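Local coordinates for protein putative Xylose isomerase (Rhodospirillum rubrum, PDB 3QXB) that probably works as a metal-dependent sugar isomerase of the xylose isomerase-like TIM-barrel family, binding iron and manganese ions, at residues I120-T131 and Y166-Y176; L34-R44 and A74-L84. All blocks are in the same frame, centred on the assembly; numbering follows the deposited sequence. Where two conformers were deposited one is given.

Contact 1 of 2, residues I120-T131 and Y166-Y176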
loop_
_atom_site.group_PDB
_atom_site.type_symbol
_atom_site.label_atom_id
_atom_site.label_comp_id
_atom_site.label_asym_id
_atom_site.label_seq_id
_atom_site.Cartn_x
_atom_site.Cartn_y
_atom_site.Cartn_z
ATOM N N ILE A 120 -8.274 -5.907 -15.858
ATOM C CA ILE A 120 -9.349 -6.468 -16.660
ATOM C C ILE A 120 -8.961 -7.877 -17.186
ATOM O O ILE A 120 -9.763 -8.803 -17.126
ATOM C CB ILE A 120 -9.673 -5.532 -17.844
ATOM C CG1 ILE A 120 -10.345 -4.261 -17.313
ATOM C CG2 ILE A 120 -10.473 -6.268 -18.925
ATOM C CD1 ILE A 120 -10.410 -3.065 -18.301
ATOM N N ASP A 121 -7.741 -8.043 -17.694
ATOM C CA ASP A 121 -7.271 -9.411 -18.106
ATOM C C ASP A 121 -7.389 -10.437 -16.975
ATOM O O ASP A 121 -7.984 -11.537 -17.109
ATOM C CB ASP A 121 -5.850 -9.376 -18.622
ATOM C CG ASP A 121 -5.710 -8.661 -19.931
ATOM O OD1 ASP A 121 -6.691 -8.491 -20.695
ATOM O OD2 ASP A 121 -4.595 -8.236 -20.203
HETATM N N MSE A 122 -6.857 -10.076 -15.829
HETATM C CA MSE A 122 -6.972 -10.949 -14.625
HETATM C C MSE A 122 -8.418 -11.230 -14.209
HETATM O O MSE A 122 -8.841 -12.382 -13.860
HETATM C CB MSE A 122 -6.207 -10.248 -13.471
HETATM C CG MSE A 122 -5.993 -11.106 -12.207
HETATM SE SE MSE A 122 -5.124 -9.979 -10.874
HETATM C CE MSE A 122 -6.594 -9.019 -10.273
ATOM N N THR A 123 -9.232 -10.191 -14.259
ATOM C CA THR A 123 -10.654 -10.370 -13.888
ATOM C C THR A 123 -11.368 -11.317 -14.875
ATOM O O THR A 123 -12.149 -12.179 -14.453
ATOM C CB THR A 123 -11.339 -9.001 -13.804
ATOM O OG1 THR A 123 -10.631 -8.168 -12.858
ATOM C CG2 THR A 123 -12.837 -9.166 -13.409
ATOM N N ALA A 124 -11.118 -11.177 -16.177
ATOM C CA ALA A 124 -11.718 -12.076 -17.195
ATOM C C ALA A 124 -11.223 -13.508 -16.989
ATOM O O ALA A 124 -11.962 -14.457 -17.137
ATOM C CB ALA A 124 -11.332 -11.620 -18.627
ATOM N N ALA A 125 -9.962 -13.657 -16.629
ATOM C CA ALA A 125 -9.390 -14.999 -16.400
ATOM C C ALA A 125 -10.113 -15.695 -15.262
ATOM O O ALA A 125 -10.375 -16.923 -15.324
ATOM C CB ALA A 125 -7.859 -14.886 -16.130
HETATM N N MSE A 126 -10.488 -14.910 -14.246
HETATM C CA MSE A 126 -11.274 -15.386 -13.087
HETATM C C MSE A 126 -12.732 -15.653 -13.381
HETATM O O MSE A 126 -13.424 -16.212 -12.540
HETATM C CB MSE A 126 -11.202 -14.387 -11.915
HETATM C CG MSE A 126 -9.827 -14.210 -11.381
HETATM SE SE MSE A 126 -9.602 -12.848 -10.064
HETATM C CE MSE A 126 -10.267 -13.806 -8.541
ATOM N N GLU A 127 -13.184 -15.239 -14.571
ATOM C CA GLU A 127 -14.603 -15.204 -14.952
ATOM C C GLU A 127 -15.425 -14.378 -13.977
ATOM O O GLU A 127 -16.560 -14.706 -13.659
ATOM C CB GLU A 127 -15.164 -16.601 -15.164
ATOM C CG GLU A 127 -14.414 -17.387 -16.202
ATOM C CD GLU A 127 -14.871 -18.828 -16.282
ATOM O OE1 GLU A 127 -15.988 -19.161 -15.813
ATOM O OE2 GLU A 127 -14.104 -19.625 -16.838
ATOM N N VAL A 128 -14.847 -13.269 -13.521
ATOM C CA VAL A 128 -15.535 -12.323 -12.690
ATOM C C VAL A 128 -16.047 -11.194 -13.603
ATOM O O VAL A 128 -15.339 -10.731 -14.502
ATOM C CB VAL A 128 -14.587 -11.812 -11.585
ATOM C CG1 VAL A 128 -15.150 -10.623 -10.809
ATOM C CG2 VAL A 128 -14.247 -12.951 -10.671
ATOM N N PRO A 129 -17.274 -10.731 -13.367
ATOM C CA PRO A 129 -17.948 -9.821 -14.299
ATOM C C PRO A 129 -17.593 -8.343 -14.252
ATOM O O PRO A 129 -17.923 -7.620 -15.189
ATOM C CB PRO A 129 -19.433 -9.999 -13.966
ATOM C CG PRO A 129 -19.494 -10.599 -12.640
ATOM C CD PRO A 129 -18.159 -11.224 -12.307
ATOM N N ALA A 130 -16.892 -7.889 -13.222
ATOM C CA ALA A 130 -16.735 -6.473 -13.049
ATOM C C ALA A 130 -15.453 -6.199 -12.295
ATOM O O ALA A 130 -14.995 -7.046 -11.529
ATOM C CB ALA A 130 -17.974 -5.885 -12.298
ATOM N N THR A 131 -14.899 -5.017 -12.518
ATOM C CA THR A 131 -13.717 -4.540 -11.786
ATOM C C THR A 131 -13.811 -3.030 -11.667
ATOM O O THR A 131 -14.607 -2.383 -12.363
ATOM C CB THR A 131 -12.376 -4.967 -12.445
ATOM O OG1 THR A 131 -11.271 -4.762 -11.529
ATOM C CG2 THR A 131 -12.123 -4.210 -13.739
ATOM N N TYR A 166 -12.535 -2.442 -24.219
ATOM C CA TYR A 166 -11.716 -3.633 -23.980
ATOM C C TYR A 166 -12.375 -4.616 -22.996
ATOM O O TYR A 166 -12.387 -5.819 -23.236
ATOM C CB TYR A 166 -10.313 -3.235 -23.535
ATOM C CG TYR A 166 -9.390 -4.417 -23.364
ATOM C CD1 TYR A 166 -8.989 -5.162 -24.457
ATOM C CD2 TYR A 166 -8.895 -4.759 -22.120
ATOM C CE1 TYR A 166 -8.156 -6.217 -24.314
ATOM C CE2 TYR A 166 -8.053 -5.805 -21.972
ATOM C CZ TYR A 166 -7.667 -6.537 -23.060
ATOM O OH TYR A 166 -6.797 -7.624 -22.921
ATOM N N ALA A 167 -12.926 -4.115 -21.895
ATOM C CA ALA A 167 -13.552 -4.946 -20.890
ATOM C C ALA A 167 -14.705 -5.699 -21.551
ATOM O O ALA A 167 -14.818 -6.904 -21.368
ATOM C CB ALA A 167 -14.072 -4.112 -19.695
ATOM N N LYS A 168 -15.525 -5.004 -22.346
ATOM C CA LYS A 168 -16.632 -5.689 -23.016
ATOM C C LYS A 168 -16.109 -6.828 -23.897
ATOM O O LYS A 168 -16.645 -7.902 -23.879
ATOM C CB LYS A 168 -17.483 -4.756 -23.878
ATOM C CG LYS A 168 -18.800 -5.544 -24.358
ATOM C CD LYS A 168 -19.608 -4.805 -25.367
ATOM C CE LYS A 168 -18.985 -4.866 -26.772
ATOM N NZ LYS A 168 -19.576 -5.933 -27.694
ATOM N N ARG A 169 -15.045 -6.580 -24.667
ATOM C CA ARG A 169 -14.487 -7.605 -25.489
ATOM C C ARG A 169 -13.991 -8.803 -24.653
ATOM O O ARG A 169 -14.124 -9.934 -25.092
ATOM C CB ARG A 169 -13.327 -7.032 -26.286
ATOM C CG ARG A 169 -12.874 -7.877 -27.402
ATOM C CD ARG A 169 -11.848 -7.041 -28.235
ATOM N NE ARG A 169 -10.547 -7.663 -28.097
ATOM C CZ ARG A 169 -9.381 -7.048 -27.952
ATOM N NH1 ARG A 169 -9.235 -5.703 -27.905
ATOM N NH2 ARG A 169 -8.336 -7.839 -27.847
ATOM N N GLN A 170 -13.427 -8.549 -23.462
ATOM C CA GLN A 170 -12.969 -9.616 -22.576
ATOM C C GLN A 170 -14.115 -10.302 -21.762
ATOM O O GLN A 170 -13.874 -11.221 -21.003
ATOM C CB GLN A 170 -11.884 -9.056 -21.659
ATOM C CG GLN A 170 -10.628 -8.492 -22.449
ATOM C CD GLN A 170 -10.115 -9.460 -23.525
ATOM O OE1 GLN A 170 -9.895 -9.109 -24.691
ATOM N NE2 GLN A 170 -9.984 -10.655 -23.153
ATOM N N GLY A 171 -15.348 -9.854 -21.947
ATOM C CA GLY A 171 -16.501 -10.521 -21.335
ATOM C C GLY A 171 -16.979 -9.886 -20.049
ATOM O O GLY A 171 -17.928 -10.386 -19.474
ATOM N N LEU A 172 -16.398 -8.757 -19.613
ATOM C CA LEU A 172 -16.857 -8.084 -18.402
ATOM C C LEU A 172 -18.229 -7.345 -18.687
ATOM O O LEU A 172 -18.536 -6.978 -19.814
ATOM C CB LEU A 172 -15.769 -7.135 -17.817
ATOM C CG LEU A 172 -14.640 -7.771 -16.948
ATOM C CD1 LEU A 172 -13.761 -8.784 -17.696
ATOM C CD2 LEU A 172 -13.680 -6.702 -16.338
ATOM N N SER A 173 -19.014 -7.140 -17.650
ATOM C CA SER A 173 -20.305 -6.438 -17.733
ATOM C C SER A 173 -20.288 -5.024 -17.189
ATOM O O SER A 173 -21.169 -4.251 -17.525
ATOM C CB SER A 173 -21.334 -7.188 -16.894
ATOM O OG SER A 173 -21.484 -8.461 -17.402
HETATM N N MSE A 174 -19.307 -4.694 -16.349
HETATM C CA MSE A 174 -19.286 -3.404 -15.657
HETATM C C MSE A 174 -17.909 -2.997 -15.159
HETATM O O MSE A 174 -17.055 -3.855 -14.815
HETATM C CB MSE A 174 -20.318 -3.405 -14.508
HETATM C CG MSE A 174 -20.550 -2.059 -13.852
HETATM SE SE MSE A 174 -22.039 -2.142 -12.567
HETATM C CE MSE A 174 -23.511 -2.282 -13.785
ATOM N N LEU A 175 -17.673 -1.687 -15.164
ATOM C CA LEU A 175 -16.500 -1.098 -14.486
ATOM C C LEU A 175 -16.978 -0.154 -13.376
ATOM O O LEU A 175 -18.069 0.454 -13.500
ATOM C CB LEU A 175 -15.610 -0.343 -15.452
ATOM C CG LEU A 175 -14.937 -1.125 -16.555
ATOM C CD1 LEU A 175 -14.114 -0.120 -17.414
ATOM C CD2 LEU A 175 -14.065 -2.316 -16.014
ATOM N N TYR A 176 -16.183 -0.025 -12.309
ATOM C CA TYR A 176 -16.510 0.922 -11.231
ATOM C C TYR A 176 -15.408 1.960 -10.983
ATOM O O TYR A 176 -14.220 1.677 -11.144
ATOM C CB TYR A 176 -16.758 0.249 -9.887
ATOM C CG TYR A 176 -17.688 -0.913 -9.860
ATOM C CD1 TYR A 176 -19.064 -0.747 -9.800
ATOM C CD2 TYR A 176 -17.197 -2.173 -9.822
ATOM C CE1 TYR A 176 -19.895 -1.826 -9.729
ATOM C CE2 TYR A 176 -18.009 -3.242 -9.756
ATOM C CZ TYR A 176 -19.345 -3.073 -9.727
ATOM O OH TYR A 176 -20.113 -4.173 -9.652
#
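Leu172 pushes its two methyls into a hollow of segment 120-131 lined by Thr123, Ala124 and Thr131. Its CD1 lies 3.8 Å from Ala124 CB, while CD2 enters a notch between the methyls of Thr123 and Thr131, with both CG2 atoms 3.9 Å from it. CG stands beside the backbone N with chi1 at -81°, and the two methyls fork from there, CD1 toward the helix at Ala124, CD2 between helix and strand. Cut back to alanine, Leu172 would lose both methyls, which would probably open a gap beside Ala124 and leave the notch between the threonine methyls unfilled. Ile120 makes the reciprocal bump: CG2 sits against Tyr166 CD2 and the Ala167 backbone, and CD1 reaches Ala167 CB at 4.1 Å. At the outer end, Tyr166 OH donates a very short 2.4 Å hydrogen bond to Asp121 OD1, the carboxylate turned 73° from the ring; OD2 forms a salt bridge with Lys117. Beyond Leu172, Ser173 N meets Pro129 O at 2.7 Å in the carbonyl plane, and Tyr176 N bonds Thr131 O at 2.8 Å. Thr131 CG2 and Leu175 CD2 lie side by side on one face of the sheet, while Ala130 CB packs against Tyr176 CE2 at 3.7 Å. Helix packs on helix, the short segments 21° apart, and strand lies beside parallel strand, as in neighbouring beta-alpha units of a TIM barrel.

Contact 2 of 2, residues L34-R44 and A74-L84; sequences LEPDRLAGLVR and AYAKAFRKAGL
Arg44 runs along the end of segment 74-84, over Leu84 and Ala82. CB meets Leu84 CD2 at 4.0 Å; CG, anti to the backbone N (chi1 -175°), carries the chain on until CD comes 3.2 Å from Ala82 O. A bend at chi3 (64°) then brings NH1 to 3.6 Å from Ala82 CB, while Ala82 O lies in the guanidinium plane at its edge. NE and NH2 are hydrogen-bonded to a residue adjoining the segments. Deeper in, the axes of helix segments 36-44 and 74-81 come within 8.4 Å of each other, at 39°, a closeness allowed by small residues: Ala40 CB touches Ala82 CB, and Ala78 CB fits against Pro36. Two rings flank this seam. Pro36 CG stands over one face of Tyr75, 4.2 Å from the centroid, and Ala40 CA stands over a face of Phe79, whose edge meets Leu39 CG. Near the start of the helix, Tyr75 OH lies 2.6 Å from Leu34 O. On the side where Asp37 lies, a water donates to both Asp37 OD1 and Ala78 O, 2.6 Å from the carboxylate oxygen. Aliphatic and aromatic carbon therefore probably supplies most of the cohesion, with CH-pi contacts over one face of each ring, while direct polar contacts and the water bridge are confined to a few places around the apolar seam.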
loop_
_atom_site.group_PDB
_atom_site.type_symbol
_atom_site.label_atom_id
_atom_site.label_comp_id
_atom_site.label_asym_id
_atom_site.label_seq_id
_atom_site.Cartn_x
_atom_site.Cartn_y
_atom_site.Cartn_z
ATOM N N LEU A 34 -3.804 -17.021 2.657
ATOM C CA LEU A 34 -3.535 -16.980 1.235
ATOM C C LEU A 34 -3.898 -18.258 0.494
ATOM O O LEU A 34 -4.048 -18.217 -0.701
ATOM C CB LEU A 34 -2.049 -16.640 0.972
ATOM C CG LEU A 34 -1.531 -15.245 1.330
ATOM C CD1 LEU A 34 -0.086 -15.165 0.836
ATOM C CD2 LEU A 34 -2.342 -14.157 0.718
ATOM N N GLU A 35 -4.041 -19.380 1.187
ATOM C CA GLU A 35 -4.374 -20.642 0.529
ATOM C C GLU A 35 -5.801 -20.585 0.033
ATOM O O GLU A 35 -6.700 -20.339 0.824
ATOM C CB GLU A 35 -4.184 -21.801 1.484
ATOM C CG GLU A 35 -3.907 -23.100 0.793
ATOM C CD GLU A 35 -5.111 -23.907 0.424
ATOM O OE1 GLU A 35 -6.261 -23.427 0.505
ATOM O OE2 GLU A 35 -4.887 -25.060 -0.000
ATOM N N PRO A 36 -6.028 -20.800 -1.274
ATOM C CA PRO A 36 -7.328 -20.459 -1.790
ATOM C C PRO A 36 -8.536 -21.139 -1.098
ATOM O O PRO A 36 -9.504 -20.465 -0.760
ATOM C CB PRO A 36 -7.213 -20.811 -3.289
ATOM C CG PRO A 36 -5.765 -20.508 -3.592
ATOM C CD PRO A 36 -5.050 -21.012 -2.368
ATOM N N ASP A 37 -8.451 -22.435 -0.845
ATOM C CA ASP A 37 -9.521 -23.121 -0.184
ATOM C C ASP A 37 -9.668 -22.708 1.290
ATOM O O ASP A 37 -10.772 -22.734 1.798
ATOM C CB ASP A 37 -9.338 -24.632 -0.279
ATOM C CG ASP A 37 -9.630 -25.173 -1.659
ATOM O OD1 ASP A 37 -10.625 -24.762 -2.340
ATOM O OD2 ASP A 37 -8.876 -26.066 -2.044
ATOM N N ARG A 38 -8.576 -22.337 1.966
ATOM C CA ARG A 38 -8.680 -21.886 3.378
ATOM C C ARG A 38 -9.387 -20.531 3.399
ATOM O O ARG A 38 -10.226 -20.298 4.269
ATOM C CB ARG A 38 -7.289 -21.777 4.061
ATOM C CG ARG A 38 -7.134 -20.711 5.250
ATOM C CD ARG A 38 -7.317 -21.221 6.740
ATOM N NE ARG A 38 -8.535 -20.724 7.438
ATOM C CZ ARG A 38 -8.660 -20.479 8.765
ATOM N NH1 ARG A 38 -7.632 -20.636 9.609
ATOM N NH2 ARG A 38 -9.822 -20.037 9.258
ATOM N N LEU A 39 -9.053 -19.654 2.448
ATOM C CA LEU A 39 -9.683 -18.307 2.377
ATOM C C LEU A 39 -11.171 -18.427 2.097
ATOM O O LEU A 39 -11.999 -17.839 2.800
ATOM C CB LEU A 39 -9.008 -17.373 1.352
ATOM C CG LEU A 39 -9.389 -15.876 1.366
ATOM C CD1 LEU A 39 -9.389 -15.250 2.763
ATOM C CD2 LEU A 39 -8.534 -15.026 0.441
ATOM N N ALA A 40 -11.506 -19.209 1.083
ATOM C CA ALA A 40 -12.909 -19.506 0.731
ATOM C C ALA A 40 -13.682 -20.081 1.915
ATOM O O ALA A 40 -14.807 -19.707 2.146
ATOM C CB ALA A 40 -12.972 -20.461 -0.478
ATOM N N GLY A 41 -13.078 -20.986 2.664
ATOM C CA GLY A 41 -13.738 -21.607 3.812
ATOM C C GLY A 41 -13.929 -20.638 4.973
ATOM O O GLY A 41 -14.922 -20.667 5.664
ATOM N N LEU A 42 -12.965 -19.772 5.171
ATOM C CA LEU A 42 -13.041 -18.696 6.142
ATOM C C LEU A 42 -14.200 -17.730 5.849
ATOM O O LEU A 42 -14.911 -17.346 6.753
ATOM C CB LEU A 42 -11.732 -17.933 6.123
ATOM C CG LEU A 42 -11.457 -16.902 7.206
ATOM C CD1 LEU A 42 -9.976 -16.584 7.215
ATOM C CD2 LEU A 42 -12.259 -15.647 7.037
ATOM N N VAL A 43 -14.374 -17.318 4.596
ATOM C CA VAL A 43 -15.469 -16.420 4.278
ATOM C C VAL A 43 -16.806 -17.163 4.454
ATOM O O VAL A 43 -17.785 -16.602 4.974
ATOM C CB VAL A 43 -15.333 -15.860 2.868
ATOM C CG1 VAL A 43 -16.620 -15.157 2.442
ATOM C CG2 VAL A 43 -14.101 -14.906 2.801
ATOM N N ARG A 44 -16.847 -18.417 4.027
ATOM C CA ARG A 44 -18.100 -19.187 4.098
ATOM C C ARG A 44 -18.485 -19.603 5.506
ATOM O O ARG A 44 -19.659 -19.552 5.863
ATOM C CB ARG A 44 -18.010 -20.481 3.282
ATOM C CG ARG A 44 -19.344 -21.254 3.229
ATOM C CD ARG A 44 -19.185 -22.604 2.534
ATOM N NE ARG A 44 -18.292 -23.439 3.315
ATOM C CZ ARG A 44 -17.504 -24.401 2.836
ATOM N NH1 ARG A 44 -17.475 -24.698 1.536
ATOM N NH2 ARG A 44 -16.733 -25.076 3.680
ATOM N N ALA A 74 -7.012 -19.945 -9.345
ATOM C CA ALA A 74 -7.152 -20.806 -8.166
ATOM C C ALA A 74 -8.074 -20.200 -7.093
ATOM O O ALA A 74 -8.898 -20.910 -6.538
ATOM C CB ALA A 74 -5.767 -21.218 -7.568
ATOM N N TYR A 75 -7.939 -18.913 -6.810
ATOM C CA TYR A 75 -8.921 -18.239 -5.924
ATOM C C TYR A 75 -10.326 -18.296 -6.513
ATOM O O TYR A 75 -11.266 -18.692 -5.815
ATOM C CB TYR A 75 -8.548 -16.777 -5.648
ATOM C CG TYR A 75 -7.400 -16.603 -4.692
ATOM C CD1 TYR A 75 -7.519 -16.958 -3.356
ATOM C CD2 TYR A 75 -6.215 -16.019 -5.106
ATOM C CE1 TYR A 75 -6.457 -16.787 -2.467
ATOM C CE2 TYR A 75 -5.164 -15.819 -4.226
ATOM C CZ TYR A 75 -5.294 -16.216 -2.904
ATOM O OH TYR A 75 -4.242 -16.044 -2.042
ATOM N N ALA A 76 -10.487 -17.949 -7.785
ATOM C CA ALA A 76 -11.871 -18.003 -8.394
ATOM C C ALA A 76 -12.507 -19.358 -8.272
ATOM O O ALA A 76 -13.692 -19.494 -7.875
ATOM C CB ALA A 76 -11.853 -17.533 -9.869
ATOM N N LYS A 77 -11.730 -20.393 -8.542
ATOM C CA LYS A 77 -12.251 -21.749 -8.484
ATOM C C LYS A 77 -12.590 -22.172 -7.062
ATOM O O LYS A 77 -13.604 -22.848 -6.836
ATOM C CB LYS A 77 -11.256 -22.725 -9.125
ATOM C CG LYS A 77 -11.619 -24.215 -9.111
ATOM C CD LYS A 77 -10.602 -25.059 -9.952
ATOM C CE LYS A 77 -11.056 -26.524 -10.205
ATOM N NZ LYS A 77 -11.321 -27.259 -8.936
ATOM N N ALA A 78 -11.737 -21.837 -6.109
ATOM C CA ALA A 78 -11.987 -22.213 -4.725
ATOM C C ALA A 78 -13.241 -21.510 -4.208
ATOM O O ALA A 78 -14.052 -22.118 -3.503
ATOM C CB ALA A 78 -10.778 -21.875 -3.849
ATOM N N PHE A 79 -13.414 -20.235 -4.553
ATOM C CA PHE A 79 -14.602 -19.525 -4.103
ATOM C C PHE A 79 -15.890 -20.110 -4.718
ATOM O O PHE A 79 -16.890 -20.305 -4.010
ATOM C CB PHE A 79 -14.473 -18.013 -4.357
ATOM C CG PHE A 79 -13.758 -17.285 -3.251
ATOM C CD1 PHE A 79 -12.396 -17.502 -3.016
ATOM C CD2 PHE A 79 -14.450 -16.444 -2.402
ATOM C CE1 PHE A 79 -11.755 -16.862 -1.973
ATOM C CE2 PHE A 79 -13.793 -15.790 -1.374
ATOM C CZ PHE A 79 -12.464 -15.991 -1.167
ATOM N N ARG A 80 -15.849 -20.408 -6.016
ATOM C CA ARG A 80 -17.010 -20.967 -6.715
ATOM C C ARG A 80 -17.377 -22.321 -6.112
ATOM O O ARG A 80 -18.555 -22.606 -5.911
ATOM C CB ARG A 80 -16.758 -21.084 -8.233
ATOM C CG ARG A 80 -17.814 -21.900 -8.990
ATOM C CD ARG A 80 -17.565 -21.977 -10.512
ATOM N NE ARG A 80 -16.191 -22.361 -10.863
ATOM C CZ ARG A 80 -15.752 -23.613 -10.929
ATOM N NH1 ARG A 80 -16.572 -24.612 -10.663
ATOM N NH2 ARG A 80 -14.488 -23.873 -11.245
ATOM N N LYS A 81 -16.369 -23.129 -5.787
ATOM C CA LYS A 81 -16.585 -24.453 -5.159
ATOM C C LYS A 81 -17.141 -24.338 -3.733
ATOM O O LYS A 81 -17.935 -25.164 -3.328
ATOM C CB LYS A 81 -15.296 -25.308 -5.183
ATOM C CG LYS A 81 -14.938 -25.889 -6.577
ATOM C CD LYS A 81 -13.586 -26.675 -6.522
ATOM N N ALA A 82 -16.785 -23.290 -2.999
ATOM C CA ALA A 82 -17.309 -23.079 -1.664
ATOM C C ALA A 82 -18.718 -22.481 -1.696
ATOM O O ALA A 82 -19.299 -22.239 -0.652
ATOM C CB ALA A 82 -16.384 -22.184 -0.863
ATOM N N GLY A 83 -19.247 -22.214 -2.882
ATOM C CA GLY A 83 -20.587 -21.621 -3.042
ATOM C C GLY A 83 -20.630 -20.106 -2.876
ATOM O O GLY A 83 -21.703 -19.533 -2.621
ATOM N N LEU A 84 -19.492 -19.454 -3.028
ATOM C CA LEU A 84 -19.399 -17.992 -2.894
ATOM C C LEU A 84 -19.378 -17.341 -4.277
ATOM O O LEU A 84 -18.939 -17.932 -5.260
ATOM C CB LEU A 84 -18.148 -17.613 -2.091
ATOM C CG LEU A 84 -17.996 -18.367 -0.748
ATOM C CD1 LEU A 84 -16.651 -18.105 -0.170
ATOM C CD2 LEU A 84 -19.120 -18.061 0.280
HETATM O O HOH W 1 -13.102 -24.104 -1.894
#

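Overall arrangement
Both segments of contact 2 precede those of contact 1 in the sequence, and the centres of the two contacts lie 20 Å apart. Contact 2 joins helices 36-46 and 65-81, whereas contact 1 joins helices 106-125 and 146-170 together with strands 130-133 and 174-177, neighbours in the closed eight-stranded parallel barrel. The two share no helix, yet they touch directly: Met126 O lies 3.4 Å from Ala76 CB, so helix 65-81 bridges the pair. Together they involve four helices packed round the barrel. Contact 1 comes nearer the metals, since Tyr176 is about 6 Å from the metal ligand Glu178 between side chains, while contact 2 is helix packing away from the annotated sites.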